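Long-range contacts in endoglucanase, glycoside hydrolase family 5 protein (Cytophaga hutchinsonii, PDB 5IHS), which probably hydrolyses internal beta-1,4-glucosidic bonds of cellulose as an endoglucanase (EC 3.2.1.4), contributing to growth on crystalline cellulose: residues Met88-Asp93 / Tyr124-Ala129; Glu160-Thr165 / Arg196-Leu201; Gln61-Tyr66 / Ser283-Pro288; Gly177-Ile182 / Ile210-Ile215. All blocks are in the same frame, centred on the assembly; numbering follows the deposited sequence.

Interaction 1. Residues Met88-Asp93 / Tyr124-Ala129; sequences MGVEMD and YHSHEA
Val90 lies across Tyr124, and its short side chain is the one to follow. CB sits 3.9 Å from Ser126 CB, just where both chains have left their strands. From there the chain forks. CG2, anti to the carbonyl carbon of Val90, stands 3.5 Å from the centroid of the Tyr124 ring and only 2° off its normal, a CH-pi contact squarely over one face. CG1 (chi1 176°, anti to the backbone N) rides over the hydroxyl end of the same ring, 3.5 Å from Tyr124 OH. Met88 approaches that ring more obliquely: a bend at its last torsion brings CE to 3.7 Å from Tyr124 CD1.

In the sheet, Met88 pairs with Tyr124 and Gly89 with His125 in parallel register, and Met88 O accepts from His125 N at 2.8 Å. Past this bond the chains part. A water fills in, accepting from Glu91 N and donating to His125 O, with 2.7 Å between the water and His125 O. Glu91 was modelled in two conformers; in the one described, OE1 takes that water and, on its syn side, His127 N at 3.2 Å, while the approach of OE2 to Ser126 OG is too short to be trusted in detail. Ser126 OG accepts from Glu128 N, making an ST turn.

The two strands, 83-89 and 119-125, are neighbours in the TIM barrel, joined by the beta-alpha-beta crossover through helix 99-116. Met88 packs on Val106 of that helix and Phe139 of helix 133-147, while Tyr124 meets Ala135 and Ala136 of helix 133-147 and Tyr174 of helix 167-185.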
loop_
_atom_site.group_PDB
_atom_site.type_symbol
_atom_site.label_atom_id
_atom_site.label_comp_id
_atom_site.label_asym_id
_atom_site.label_seq_id
_atom_site.Cartn_x
_atom_site.Cartn_y
_atom_site.Cartn_z
ATOM N N MET A 88 5.169 -6.383 -5.426
ATOM C CA MET A 88 6.146 -7.312 -5.976
ATOM C C MET A 88 5.823 -8.732 -5.522
ATOM O O MET A 88 5.956 -9.072 -4.341
ATOM C CB MET A 88 7.556 -6.939 -5.534
ATOM C CG MET A 88 8.591 -7.742 -6.306
ATOM S SD MET A 88 10.301 -7.527 -5.804
ATOM C CE MET A 88 10.241 -8.237 -4.162
ATOM N N GLY A 89 5.408 -9.579 -6.460
ATOM C CA GLY A 89 5.163 -10.969 -6.119
ATOM C C GLY A 89 6.447 -11.652 -5.683
ATOM O O GLY A 89 7.522 -11.393 -6.221
ATOM N N VAL A 90 6.327 -12.519 -4.683
ATOM C CA VAL A 90 7.469 -13.179 -4.059
ATOM C C VAL A 90 7.482 -14.676 -4.392
ATOM O O VAL A 90 8.431 -15.173 -5.000
ATOM C CB VAL A 90 7.482 -12.915 -2.536
ATOM C CG1 VAL A 90 8.600 -13.660 -1.851
ATOM C CG2 VAL A 90 7.590 -11.421 -2.282
ATOM N N GLU A 91 6.424 -15.395 -4.012
ATOM C CA GLU A 91 6.188 -16.778 -4.386
ATOM C C GLU A 91 5.563 -16.833 -5.790
ATOM O O GLU A 91 5.266 -15.804 -6.404
ATOM C CB GLU A 91 5.286 -17.430 -3.323
ATOM C CG GLU A 91 5.843 -17.371 -1.864
ATOM C CD GLU A 91 5.423 -16.137 -1.042
ATOM O OE1 GLU A 91 4.221 -15.757 -1.019
ATOM O OE2 GLU A 91 6.310 -15.561 -0.367
ATOM N N MET A 92 5.381 -18.048 -6.308
ATOM C CA MET A 92 4.658 -18.283 -7.562
ATOM C C MET A 92 5.278 -17.535 -8.746
ATOM O O MET A 92 4.631 -16.722 -9.412
ATOM C CB MET A 92 3.174 -17.942 -7.409
ATOM C CG MET A 92 2.449 -18.820 -6.398
ATOM S SD MET A 92 0.795 -18.232 -5.992
ATOM C CE MET A 92 1.173 -16.682 -5.178
ATOM N N ASP A 93 6.538 -17.863 -9.029
ATOM C CA ASP A 93 7.260 -17.305 -10.174
ATOM C C ASP A 93 7.472 -15.801 -10.042
ATOM O O ASP A 93 7.491 -15.074 -11.036
ATOM C CB ASP A 93 6.575 -17.637 -11.504
ATOM C CG ASP A 93 6.651 -19.110 -11.850
ATOM O OD1 ASP A 93 7.736 -19.710 -11.686
ATOM O OD2 ASP A 93 5.620 -19.665 -12.287
ATOM N N TYR A 124 6.426 -6.083 -0.477
ATOM C CA TYR A 124 6.871 -7.472 -0.563
ATOM C C TYR A 124 5.608 -8.320 -0.497
ATOM O O TYR A 124 5.082 -8.614 0.579
ATOM C CB TYR A 124 7.834 -7.755 0.581
ATOM C CG TYR A 124 8.736 -8.950 0.400
ATOM C CD1 TYR A 124 9.795 -8.910 -0.508
ATOM C CD2 TYR A 124 8.562 -10.109 1.136
ATOM C CE1 TYR A 124 10.640 -9.989 -0.677
ATOM C CE2 TYR A 124 9.413 -11.196 0.972
ATOM C CZ TYR A 124 10.446 -11.126 0.060
ATOM O OH TYR A 124 11.310 -12.181 -0.133
ATOM N N HIS A 125 5.097 -8.678 -1.677
ATOM C CA HIS A 125 3.724 -9.160 -1.811
ATOM C C HIS A 125 3.695 -10.672 -1.605
ATOM O O HIS A 125 3.557 -11.469 -2.534
ATOM C CB HIS A 125 3.124 -8.718 -3.139
ATOM C CG HIS A 125 1.633 -8.711 -3.137
ATOM N ND1 HIS A 125 0.900 -7.672 -2.606
ATOM C CD2 HIS A 125 0.740 -9.623 -3.591
ATOM C CE1 HIS A 125 -0.384 -7.936 -2.755
ATOM N NE2 HIS A 125 -0.511 -9.118 -3.341
ATOM N N SER A 126 3.850 -11.039 -0.335
ATOM C CA SER A 126 3.998 -12.416 0.108
ATOM C C SER A 126 2.945 -12.785 1.145
ATOM O O SER A 126 2.483 -11.944 1.922
ATOM C CB SER A 126 5.379 -12.607 0.744
ATOM O OG SER A 126 5.568 -13.927 1.229
ATOM N N HIS A 127 2.611 -14.083 1.160
ATOM C CA HIS A 127 1.800 -14.720 2.192
ATOM C C HIS A 127 2.621 -15.606 3.123
ATOM O O HIS A 127 2.046 -16.273 3.990
ATOM C CB HIS A 127 0.692 -15.582 1.563
ATOM C CG HIS A 127 -0.347 -14.808 0.815
ATOM N ND1 HIS A 127 -1.080 -13.794 1.388
ATOM C CD2 HIS A 127 -0.781 -14.913 -0.466
ATOM C CE1 HIS A 127 -1.921 -13.309 0.487
ATOM N NE2 HIS A 127 -1.773 -13.982 -0.642
ATOM N N GLU A 128 3.945 -15.637 2.965
ATOM C CA GLU A 128 4.765 -16.565 3.745
ATOM C C GLU A 128 6.202 -16.064 3.849
ATOM O O GLU A 128 7.160 -16.836 3.787
ATOM C CB GLU A 128 4.683 -17.979 3.174
ATOM C CG GLU A 128 5.160 -18.112 1.760
ATOM C CD GLU A 128 5.148 -19.553 1.292
ATOM O OE1 GLU A 128 4.150 -20.250 1.558
ATOM O OE2 GLU A 128 6.139 -19.995 0.671
ATOM N N ALA A 129 6.357 -14.763 4.068
ATOM C CA ALA A 129 7.677 -14.141 4.026
ATOM C C ALA A 129 8.627 -14.736 5.061
ATOM O O ALA A 129 9.834 -14.826 4.815
ATOM C CB ALA A 129 7.546 -12.628 4.221
HETATM O O HOH W 1 3.948 -14.083 -3.159
#

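Interaction 2. Residues Glu160-Thr165 / Arg196-Leu201; sequences EPLQAT and RQWSQL
Pro161 O and Leu162 O take successive backbone N-H groups from 196-201, whose residues Gln197, Trp198 and Ser199 all have left-handed helical backbone angles: Trp198 N reaches Pro161 O at 2.8 Å, nearly in line with the carbonyl, and Gln197 N reaches Leu162 O at 3.1 Å from above its plane. Thr165 N, closing a type I turn, meets Leu162 O from the opposite face. Arg196 turns back at chi3 (72°), so that NH1 gives Gln163 O a bond of 2.9 Å lying in both the carbonyl and guanidinium planes; NH2 forms a salt bridge with Glu204. With a leucine at Arg196, Gln163 O would probably lose this donor and Glu204 its countercharge. Leu162 CD2 comes obliquely to Trp198 NE1 (3.5 Å), and Gln163 CB packs against the benzo part of the indole. At the indole edge, Glu160 OE1 lies 3.3 Å from Trp198 CD1, its carboxylate turned 82° from the ring. Its other oxygen, OE2, is hydrogen-bonded to His220. Asn159, Glu160 and Pro161 spell the Asn-Glu-Pro motif of family 5, whose glutamate, after the fourth barrel strand, is the general acid/base in relatives; the arrangement is consistent with that site.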
loop_
_atom_site.group_PDB
_atom_site.type_symbol
_atom_site.label_atom_id
_atom_site.label_comp_id
_atom_site.label_asym_id
_atom_site.label_seq_id
_atom_site.Cartn_x
_atom_site.Cartn_y
_atom_site.Cartn_z
ATOM N N GLU A 160 0.510 -9.912 3.383
ATOM C CA GLU A 160 -0.638 -10.581 3.996
ATOM C C GLU A 160 -0.225 -11.901 4.620
ATOM O O GLU A 160 -0.351 -12.975 4.003
ATOM C CB GLU A 160 -1.768 -10.802 2.999
ATOM C CG GLU A 160 -2.639 -9.587 2.814
ATOM C CD GLU A 160 -3.843 -9.838 1.927
ATOM O OE1 GLU A 160 -4.047 -10.999 1.495
ATOM O OE2 GLU A 160 -4.608 -8.880 1.674
ATOM N N PRO A 161 0.238 -11.874 5.861
ATOM C CA PRO A 161 0.329 -13.115 6.629
ATOM C C PRO A 161 -1.013 -13.842 6.605
ATOM O O PRO A 161 -2.077 -13.224 6.532
ATOM C CB PRO A 161 0.692 -12.631 8.038
ATOM C CG PRO A 161 1.325 -11.270 7.828
ATOM C CD PRO A 161 0.571 -10.688 6.666
ATOM N N LEU A 162 -0.957 -15.167 6.661
ATOM C CA LEU A 162 -2.152 -16.000 6.626
ATOM C C LEU A 162 -2.815 -16.063 8.006
ATOM O O LEU A 162 -2.311 -15.537 8.999
ATOM C CB LEU A 162 -1.786 -17.391 6.114
ATOM C CG LEU A 162 -1.194 -17.388 4.703
ATOM C CD1 LEU A 162 -0.803 -18.797 4.296
ATOM C CD2 LEU A 162 -2.165 -16.793 3.693
ATOM N N GLN A 163 -3.983 -16.702 8.058
ATOM C CA GLN A 163 -4.648 -16.878 9.343
ATOM C C GLN A 163 -3.783 -17.679 10.317
ATOM O O GLN A 163 -3.833 -17.443 11.531
ATOM C CB GLN A 163 -5.996 -17.555 9.127
ATOM C CG GLN A 163 -6.880 -17.532 10.347
ATOM C CD GLN A 163 -8.141 -18.344 10.155
ATOM O OE1 GLN A 163 -8.476 -18.757 9.038
ATOM N NE2 GLN A 163 -8.859 -18.572 11.243
ATOM N N ALA A 164 -2.990 -18.625 9.810
ATOM C CA ALA A 164 -2.159 -19.460 10.668
ATOM C C ALA A 164 -0.900 -18.764 11.170
ATOM O O ALA A 164 -0.209 -19.323 12.027
ATOM C CB ALA A 164 -1.737 -20.719 9.911
ATOM N N THR A 165 -0.557 -17.596 10.631
ATOM C CA THR A 165 0.757 -16.989 10.834
ATOM C C THR A 165 0.734 -16.101 12.080
ATOM O O THR A 165 0.151 -15.014 12.067
ATOM C CB THR A 165 1.151 -16.185 9.594
ATOM O OG1 THR A 165 0.861 -16.923 8.396
ATOM C CG2 THR A 165 2.623 -15.829 9.635
ATOM N N ARG A 196 -1.895 -10.717 11.163
ATOM C CA ARG A 196 -2.448 -12.048 10.950
ATOM C C ARG A 196 -3.801 -11.981 10.233
ATOM O O ARG A 196 -4.547 -10.995 10.327
ATOM C CB ARG A 196 -2.561 -12.792 12.292
ATOM C CG ARG A 196 -2.929 -14.273 12.170
ATOM C CD ARG A 196 -2.731 -15.023 13.455
ATOM N NE ARG A 196 -3.712 -14.717 14.484
ATOM C CZ ARG A 196 -4.875 -15.341 14.636
ATOM N NH1 ARG A 196 -5.263 -16.290 13.787
ATOM N NH2 ARG A 196 -5.664 -15.018 15.654
ATOM N N GLN A 197 -4.121 -13.064 9.525
ATOM C CA GLN A 197 -5.416 -13.245 8.870
ATOM C C GLN A 197 -5.601 -12.214 7.759
ATOM O O GLN A 197 -6.550 -11.414 7.754
ATOM C CB GLN A 197 -6.544 -13.232 9.898
ATOM C CG GLN A 197 -7.892 -13.671 9.383
ATOM C CD GLN A 197 -8.866 -13.819 10.520
ATOM O OE1 GLN A 197 -8.798 -14.779 11.278
ATOM N NE2 GLN A 197 -9.761 -12.863 10.666
ATOM N N TRP A 198 -4.683 -12.247 6.794
ATOM C CA TRP A 198 -4.725 -11.353 5.637
ATOM C C TRP A 198 -4.743 -9.890 6.068
ATOM O O TRP A 198 -5.456 -9.053 5.509
ATOM C CB TRP A 198 -5.868 -11.707 4.677
ATOM C CG TRP A 198 -5.785 -13.138 4.256
ATOM C CD1 TRP A 198 -5.007 -13.669 3.257
ATOM C CD2 TRP A 198 -6.472 -14.235 4.848
ATOM N NE1 TRP A 198 -5.189 -15.026 3.185
ATOM C CE2 TRP A 198 -6.083 -15.398 4.151
ATOM C CE3 TRP A 198 -7.387 -14.349 5.891
ATOM C CZ2 TRP A 198 -6.575 -16.659 4.471
ATOM C CZ3 TRP A 198 -7.874 -15.600 6.207
ATOM C CH2 TRP A 198 -7.473 -16.739 5.492
ATOM N N SER A 199 -3.900 -9.575 7.050
ATOM C CA SER A 199 -3.764 -8.210 7.555
ATOM C C SER A 199 -5.091 -7.657 8.073
ATOM O O SER A 199 -5.473 -6.515 7.822
ATOM C CB SER A 199 -3.070 -7.289 6.547
ATOM O OG SER A 199 -1.701 -7.670 6.503
ATOM N N GLN A 200 -5.768 -8.469 8.886
ATOM C CA GLN A 200 -6.972 -8.055 9.598
ATOM C C GLN A 200 -6.762 -7.831 11.085
ATOM O O GLN A 200 -7.371 -6.921 11.654
ATOM C CB GLN A 200 -8.101 -9.075 9.408
ATOM C CG GLN A 200 -8.587 -9.112 7.988
ATOM C CD GLN A 200 -9.482 -10.291 7.691
ATOM O OE1 GLN A 200 -10.123 -10.848 8.584
ATOM N NE2 GLN A 200 -9.529 -10.680 6.430
ATOM N N LEU A 201 -5.938 -8.652 11.736
ATOM C CA LEU A 201 -5.928 -8.732 13.198
ATOM C C LEU A 201 -4.923 -7.745 13.807
ATOM O O LEU A 201 -3.961 -8.093 14.499
ATOM C CB LEU A 201 -5.727 -10.175 13.653
ATOM C CG LEU A 201 -6.859 -11.113 13.194
ATOM C CD1 LEU A 201 -6.587 -12.538 13.652
ATOM C CD2 LEU A 201 -8.236 -10.666 13.651
#

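Interaction 3. Residues Gln61-Tyr66 / Ser283-Pro288; sequences QWMGQY and SIADKP
Ile284 CG2 comes obliquely to the Tyr66 ring, 4.0 Å from Tyr66 CG, and Asp286 OD1 lies at the ring's edge, near its plane; over one face, offset toward the rim, is CG of the neighbouring Gln65. The Asp286 carboxylate stands 71° from the ring, and the phenol oxygen comes up beside the base of that side chain, Tyr66 OH 3.4 Å from Asp286 CB. That hydroxyl bonds to Ala298 O, as Asp286 OD2 does to Ala297 N, so both also hold the loop beyond Pro288.

This is where the barrel closes: 61-66 lies in the loop after the first strand, 53-57, and 283-288 ends its neighbour 279-284 and starts the loop after it, on the side that carries the active site in TIM-barrel enzymes. The peptide bond before Ser283 is cis, as commonly found there in family 5.

Beside the tyrosine, Met63 CG lies 4.0 Å from Ala285 CB; the bend at chi2 (-75°) then turns the sulfur and CE toward Asp286, Met63 CE 3.2 Å from Asp286 OD1. Waters bridge the rest: one donates to Met63 O and Ile284 O; another accepts from Gln65 NE2 and donates to Tyr66 OH and, weakly, Asp286 OD2; a third accepts weakly from Gln65 NE2 and donates to Asp286 OD1.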
loop_
_atom_site.group_PDB
_atom_site.type_symbol
_atom_site.label_atom_id
_atom_site.label_comp_id
_atom_site.label_asym_id
_atom_site.label_seq_id
_atom_site.Cartn_x
_atom_site.Cartn_y
_atom_site.Cartn_z
ATOM N N GLN A 61 4.409 -10.086 -11.232
ATOM C CA GLN A 61 4.745 -11.113 -12.215
ATOM C C GLN A 61 3.606 -11.390 -13.191
ATOM O O GLN A 61 3.836 -12.014 -14.236
ATOM C CB GLN A 61 5.254 -12.401 -11.542
ATOM C CG GLN A 61 4.216 -13.276 -10.849
ATOM C CD GLN A 61 4.013 -12.920 -9.385
ATOM O OE1 GLN A 61 3.843 -11.744 -9.032
ATOM N NE2 GLN A 61 4.028 -13.932 -8.521
ATOM N N TRP A 62 2.396 -10.919 -12.891
ATOM C CA TRP A 62 1.229 -11.199 -13.714
ATOM C C TRP A 62 0.627 -9.969 -14.382
ATOM O O TRP A 62 -0.065 -10.120 -15.394
ATOM C CB TRP A 62 0.162 -11.923 -12.881
ATOM C CG TRP A 62 0.636 -13.267 -12.385
ATOM C CD1 TRP A 62 1.389 -14.178 -13.066
ATOM C CD2 TRP A 62 0.410 -13.826 -11.089
ATOM N NE1 TRP A 62 1.643 -15.269 -12.274
ATOM C CE2 TRP A 62 1.050 -15.079 -11.057
ATOM C CE3 TRP A 62 -0.271 -13.389 -9.951
ATOM C CZ2 TRP A 62 1.028 -15.898 -9.933
ATOM C CZ3 TRP A 62 -0.291 -14.205 -8.835
ATOM C CH2 TRP A 62 0.350 -15.447 -8.836
ATOM N N MET A 63 0.896 -8.768 -13.869
ATOM C CA MET A 63 0.429 -7.519 -14.467
ATOM C C MET A 63 1.579 -6.530 -14.591
ATOM O O MET A 63 1.411 -5.319 -14.442
ATOM C CB MET A 63 -0.743 -6.943 -13.676
ATOM C CG MET A 63 -2.032 -7.730 -13.800
ATOM S SD MET A 63 -2.845 -7.471 -15.382
ATOM C CE MET A 63 -3.953 -8.882 -15.359
ATOM N N GLY A 64 2.770 -7.050 -14.896
ATOM C CA GLY A 64 3.967 -6.237 -15.002
ATOM C C GLY A 64 3.934 -5.212 -16.111
ATOM O O GLY A 64 4.714 -4.257 -16.073
ATOM N N GLN A 65 3.042 -5.370 -17.093
ATOM C CA GLN A 65 2.969 -4.402 -18.180
ATOM C C GLN A 65 2.571 -3.010 -17.696
ATOM O O GLN A 65 2.814 -2.039 -18.416
ATOM C CB GLN A 65 2.023 -4.874 -19.300
ATOM C CG GLN A 65 0.544 -4.959 -18.945
ATOM C CD GLN A 65 0.133 -6.311 -18.374
ATOM O OE1 GLN A 65 0.903 -6.965 -17.669
ATOM N NE2 GLN A 65 -1.100 -6.725 -18.663
ATOM N N TYR A 66 1.968 -2.889 -16.513
ATOM C CA TYR A 66 1.558 -1.594 -15.969
ATOM C C TYR A 66 2.612 -0.964 -15.063
ATOM O O TYR A 66 2.394 0.146 -14.561
ATOM C CB TYR A 66 0.215 -1.712 -15.222
ATOM C CG TYR A 66 -0.920 -2.116 -16.135
ATOM C CD1 TYR A 66 -1.454 -1.227 -17.060
ATOM C CD2 TYR A 66 -1.447 -3.395 -16.092
ATOM C CE1 TYR A 66 -2.484 -1.600 -17.908
ATOM C CE2 TYR A 66 -2.470 -3.784 -16.946
ATOM C CZ TYR A 66 -2.991 -2.884 -17.849
ATOM O OH TYR A 66 -4.008 -3.294 -18.699
ATOM N N SER A 283 -7.295 -3.002 -7.798
ATOM C CA SER A 283 -5.952 -2.708 -8.280
ATOM C C SER A 283 -5.993 -2.224 -9.723
ATOM O O SER A 283 -6.992 -2.389 -10.431
ATOM C CB SER A 283 -5.049 -3.949 -8.259
ATOM O OG SER A 283 -5.370 -4.843 -9.313
ATOM N N ILE A 284 -4.856 -1.684 -10.163
ATOM C CA ILE A 284 -4.575 -1.482 -11.581
ATOM C C ILE A 284 -4.211 -2.843 -12.179
ATOM O O ILE A 284 -3.084 -3.328 -12.082
ATOM C CB ILE A 284 -3.484 -0.434 -11.801
ATOM C CG1 ILE A 284 -3.907 0.926 -11.207
ATOM C CG2 ILE A 284 -3.136 -0.329 -13.270
ATOM C CD1 ILE A 284 -5.141 1.555 -11.834
ATOM N N ALA A 285 -5.213 -3.475 -12.774
ATOM C CA ALA A 285 -5.108 -4.757 -13.444
ATOM C C ALA A 285 -6.254 -4.797 -14.423
ATOM O O ALA A 285 -7.284 -4.163 -14.196
ATOM C CB ALA A 285 -5.292 -5.917 -12.468
ATOM N N ASP A 286 -6.078 -5.557 -15.502
ATOM C CA ASP A 286 -7.124 -5.706 -16.505
ATOM C C ASP A 286 -7.727 -7.106 -16.503
ATOM O O ASP A 286 -8.364 -7.508 -17.477
ATOM C CB ASP A 286 -6.614 -5.309 -17.890
ATOM C CG ASP A 286 -5.700 -6.336 -18.504
ATOM O OD1 ASP A 286 -4.987 -7.022 -17.735
ATOM O OD2 ASP A 286 -5.690 -6.439 -19.756
ATOM N N LYS A 287 -7.547 -7.844 -15.415
ATOM C CA LYS A 287 -8.190 -9.138 -15.249
ATOM C C LYS A 287 -9.707 -8.948 -15.208
ATOM O O LYS A 287 -10.192 -7.975 -14.621
ATOM C CB LYS A 287 -7.698 -9.741 -13.928
ATOM C CG LYS A 287 -8.267 -11.087 -13.546
ATOM C CD LYS A 287 -7.550 -11.669 -12.327
ATOM C CE LYS A 287 -8.061 -13.065 -12.017
ATOM N NZ LYS A 287 -7.418 -13.649 -10.815
ATOM N N PRO A 288 -10.497 -9.843 -15.844
ATOM C CA PRO A 288 -11.970 -9.667 -15.849
ATOM C C PRO A 288 -12.632 -10.100 -14.543
ATOM O O PRO A 288 -13.412 -11.068 -14.481
ATOM C CB PRO A 288 -12.397 -10.511 -17.058
ATOM C CG PRO A 288 -11.358 -11.553 -17.164
ATOM C CD PRO A 288 -10.070 -10.911 -16.763
HETATM O O HOH W 2 -0.360 -3.849 -12.199
HETATM O O HOH W 3 -3.091 -5.533 -20.397
HETATM O O HOH W 4 -3.467 -8.926 -18.760
#

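Interaction 4. Residues Gly177-Ile182 / Ile210-Ile215; sequences GVITKI and ITRQNI
Ile179 points its CG1 branch away from its own carbonyl carbon (chi1 -68°) and runs it out extended (chi2 164°), which sends CD1 off the helix between Ile210 and Ile215. There it meets each of the other two isoleucines tip to tip: Ile179 CD1 is 4.0 Å from Ile210 CD1 and 3.8 Å from Ile215 CD1. Ile215 gets there by folding at chi2 (-59°), whereas Ile210 comes in extended. The other branch of Ile179 is used too. Its CG2 lies in the guanidinium plane of Arg212, at the edge, 3.7 Å from NH1, so an aliphatic methyl closes off part of the rim of a charged group. Arg212, modelled in two conformers, is fully stretched from CG to NE in the one described here, and its NH1 bonds to Glu176 O, a carbonyl that also accepts from Thr180 OG1. This polar fringe lies at the exposed margin, while the isoleucine cluster is buried. An alanine in place of Ile179, lacking CD1 and CG2, would probably open a gap between the tips of Ile210 and Ile215 and leave the edge of the Arg212 guanidinium without its apolar neighbour.

The contact sets helix 167-185 against the loop that follows helix 202-207 and leads into strand 215-221. Ile179 and Ile215 both rest on Ile191 of strand 191-193, Ile210 packs on Trp167 and Ala175 of the helix, and Asn214 OD1 bonds to Val37 N in the small antiparallel hairpin.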
loop_
_atom_site.group_PDB
_atom_site.type_symbol
_atom_site.label_atom_id
_atom_site.label_comp_id
_atom_site.label_asym_id
_atom_site.label_seq_id
_atom_site.Cartn_x
_atom_site.Cartn_y
_atom_site.Cartn_z
ATOM N N GLY A 177 13.714 -8.397 11.939
ATOM C CA GLY A 177 14.935 -8.654 11.191
ATOM C C GLY A 177 15.043 -7.797 9.944
ATOM O O GLY A 177 16.118 -7.289 9.616
ATOM N N VAL A 178 13.932 -7.634 9.222
ATOM C CA VAL A 178 13.938 -6.802 8.020
ATOM C C VAL A 178 14.087 -5.323 8.377
ATOM O O VAL A 178 14.821 -4.581 7.714
ATOM C CB VAL A 178 12.688 -7.071 7.161
ATOM C CG1 VAL A 178 12.641 -6.121 5.967
ATOM C CG2 VAL A 178 12.681 -8.514 6.665
ATOM N N ILE A 179 13.390 -4.867 9.420
ATOM C CA ILE A 179 13.510 -3.472 9.847
ATOM C C ILE A 179 14.963 -3.123 10.158
ATOM O O ILE A 179 15.460 -2.062 9.764
ATOM C CB ILE A 179 12.574 -3.193 11.039
ATOM C CG1 ILE A 179 11.103 -3.264 10.594
ATOM C CG2 ILE A 179 12.871 -1.836 11.672
ATOM C CD1 ILE A 179 10.135 -3.389 11.750
ATOM N N THR A 180 15.657 -3.988 10.901
ATOM C CA THR A 180 17.054 -3.711 11.217
ATOM C C THR A 180 17.869 -3.523 9.947
ATOM O O THR A 180 18.707 -2.620 9.864
ATOM C CB THR A 180 17.621 -4.840 12.075
ATOM O OG1 THR A 180 16.909 -4.882 13.315
ATOM C CG2 THR A 180 19.102 -4.625 12.357
ATOM N N LYS A 181 17.639 -4.369 8.945
ATOM C CA LYS A 181 18.365 -4.241 7.686
ATOM C C LYS A 181 18.041 -2.931 6.971
ATOM O O LYS A 181 18.940 -2.258 6.453
ATOM C CB LYS A 181 18.087 -5.447 6.796
ATOM C CG LYS A 181 18.687 -6.747 7.314
ATOM C CD LYS A 181 20.197 -6.806 7.102
ATOM C CE LYS A 181 20.782 -8.132 7.550
ATOM N NZ LYS A 181 20.847 -8.204 9.015
ATOM N N ILE A 182 16.764 -2.551 6.922
ATOM C CA ILE A 182 16.392 -1.287 6.290
ATOM C C ILE A 182 17.069 -0.117 6.993
ATOM O O ILE A 182 17.591 0.805 6.350
ATOM C CB ILE A 182 14.862 -1.128 6.293
ATOM C CG1 ILE A 182 14.220 -2.136 5.337
ATOM C CG2 ILE A 182 14.473 0.289 5.897
ATOM C CD1 ILE A 182 12.710 -2.210 5.457
ATOM N N ILE A 210 5.923 -3.397 17.668
ATOM C CA ILE A 210 7.343 -3.216 17.397
ATOM C C ILE A 210 7.718 -1.830 17.907
ATOM O O ILE A 210 7.284 -0.814 17.362
ATOM C CB ILE A 210 7.640 -3.368 15.903
ATOM C CG1 ILE A 210 7.322 -4.799 15.462
ATOM C CG2 ILE A 210 9.101 -3.039 15.617
ATOM C CD1 ILE A 210 7.232 -4.978 13.958
ATOM N N THR A 211 8.505 -1.791 18.973
ATOM C CA THR A 211 8.807 -0.549 19.690
ATOM C C THR A 211 10.031 0.110 19.059
ATOM O O THR A 211 11.120 0.205 19.634
ATOM C CB THR A 211 8.962 -0.838 21.181
ATOM O OG1 THR A 211 9.844 -1.947 21.359
ATOM C CG2 THR A 211 7.601 -1.188 21.804
ATOM N N ARG A 212 9.822 0.550 17.814
ATOM C CA ARG A 212 10.836 1.197 16.997
ATOM C C ARG A 212 10.194 2.389 16.295
ATOM O O ARG A 212 8.970 2.471 16.165
ATOM C CB ARG A 212 11.440 0.215 15.973
ATOM C CG ARG A 212 12.037 -1.035 16.621
ATOM C CD ARG A 212 12.637 -2.004 15.618
ATOM N NE ARG A 212 13.152 -3.194 16.288
ATOM C CZ ARG A 212 13.819 -4.167 15.682
ATOM N NH1 ARG A 212 14.062 -4.097 14.385
ATOM N NH2 ARG A 212 14.241 -5.218 16.372
ATOM N N GLN A 213 11.032 3.319 15.842
ATOM C CA GLN A 213 10.538 4.546 15.239
ATOM C C GLN A 213 9.870 4.302 13.884
ATOM O O GLN A 213 10.360 3.526 13.066
ATOM C CB GLN A 213 11.731 5.479 15.055
ATOM C CG GLN A 213 11.397 6.859 14.545
ATOM C CD GLN A 213 10.713 7.719 15.592
ATOM O OE1 GLN A 213 11.013 7.619 16.787
ATOM N NE2 GLN A 213 9.787 8.571 15.146
ATOM N N ASN A 214 8.760 5.016 13.640
ATOM C CA ASN A 214 8.144 5.131 12.314
ATOM C C ASN A 214 7.718 3.783 11.730
ATOM O O ASN A 214 7.926 3.502 10.546
ATOM C CB ASN A 214 9.036 5.931 11.368
ATOM C CG ASN A 214 9.212 7.350 11.835
ATOM O OD1 ASN A 214 8.512 7.807 12.740
ATOM N ND2 ASN A 214 10.148 8.056 11.231
ATOM N N ILE A 215 7.048 2.982 12.569
ATOM C CA ILE A 215 6.418 1.723 12.174
ATOM C C ILE A 215 4.902 1.905 12.175
ATOM O O ILE A 215 4.330 2.483 13.112
ATOM C CB ILE A 215 6.814 0.570 13.121
ATOM C CG1 ILE A 215 8.330 0.465 13.289
ATOM C CG2 ILE A 215 6.218 -0.759 12.636
ATOM C CD1 ILE A 215 9.103 0.246 12.002
#

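All four contacts belong to one eight-stranded TIM barrel. Interaction 3, between the first and last strands' loops, spans the others: interaction 1 is nested within it, followed by interactions 2 and 4, whose segments alternate along the chain. Interactions 1 and 2, with centres about 14 Å apart, touch through His127 ND1 and Glu160 O; interaction 1 also reaches interaction 3, about 16 Å between centres, through Met92 O and Gln61 NE2. These three thus form a connected chain of loops around the end of the barrel where family 5 enzymes hold their active site. Interaction 4 stands apart, about 31 Å from interaction 3 between centres, packing a helix of the outer layer.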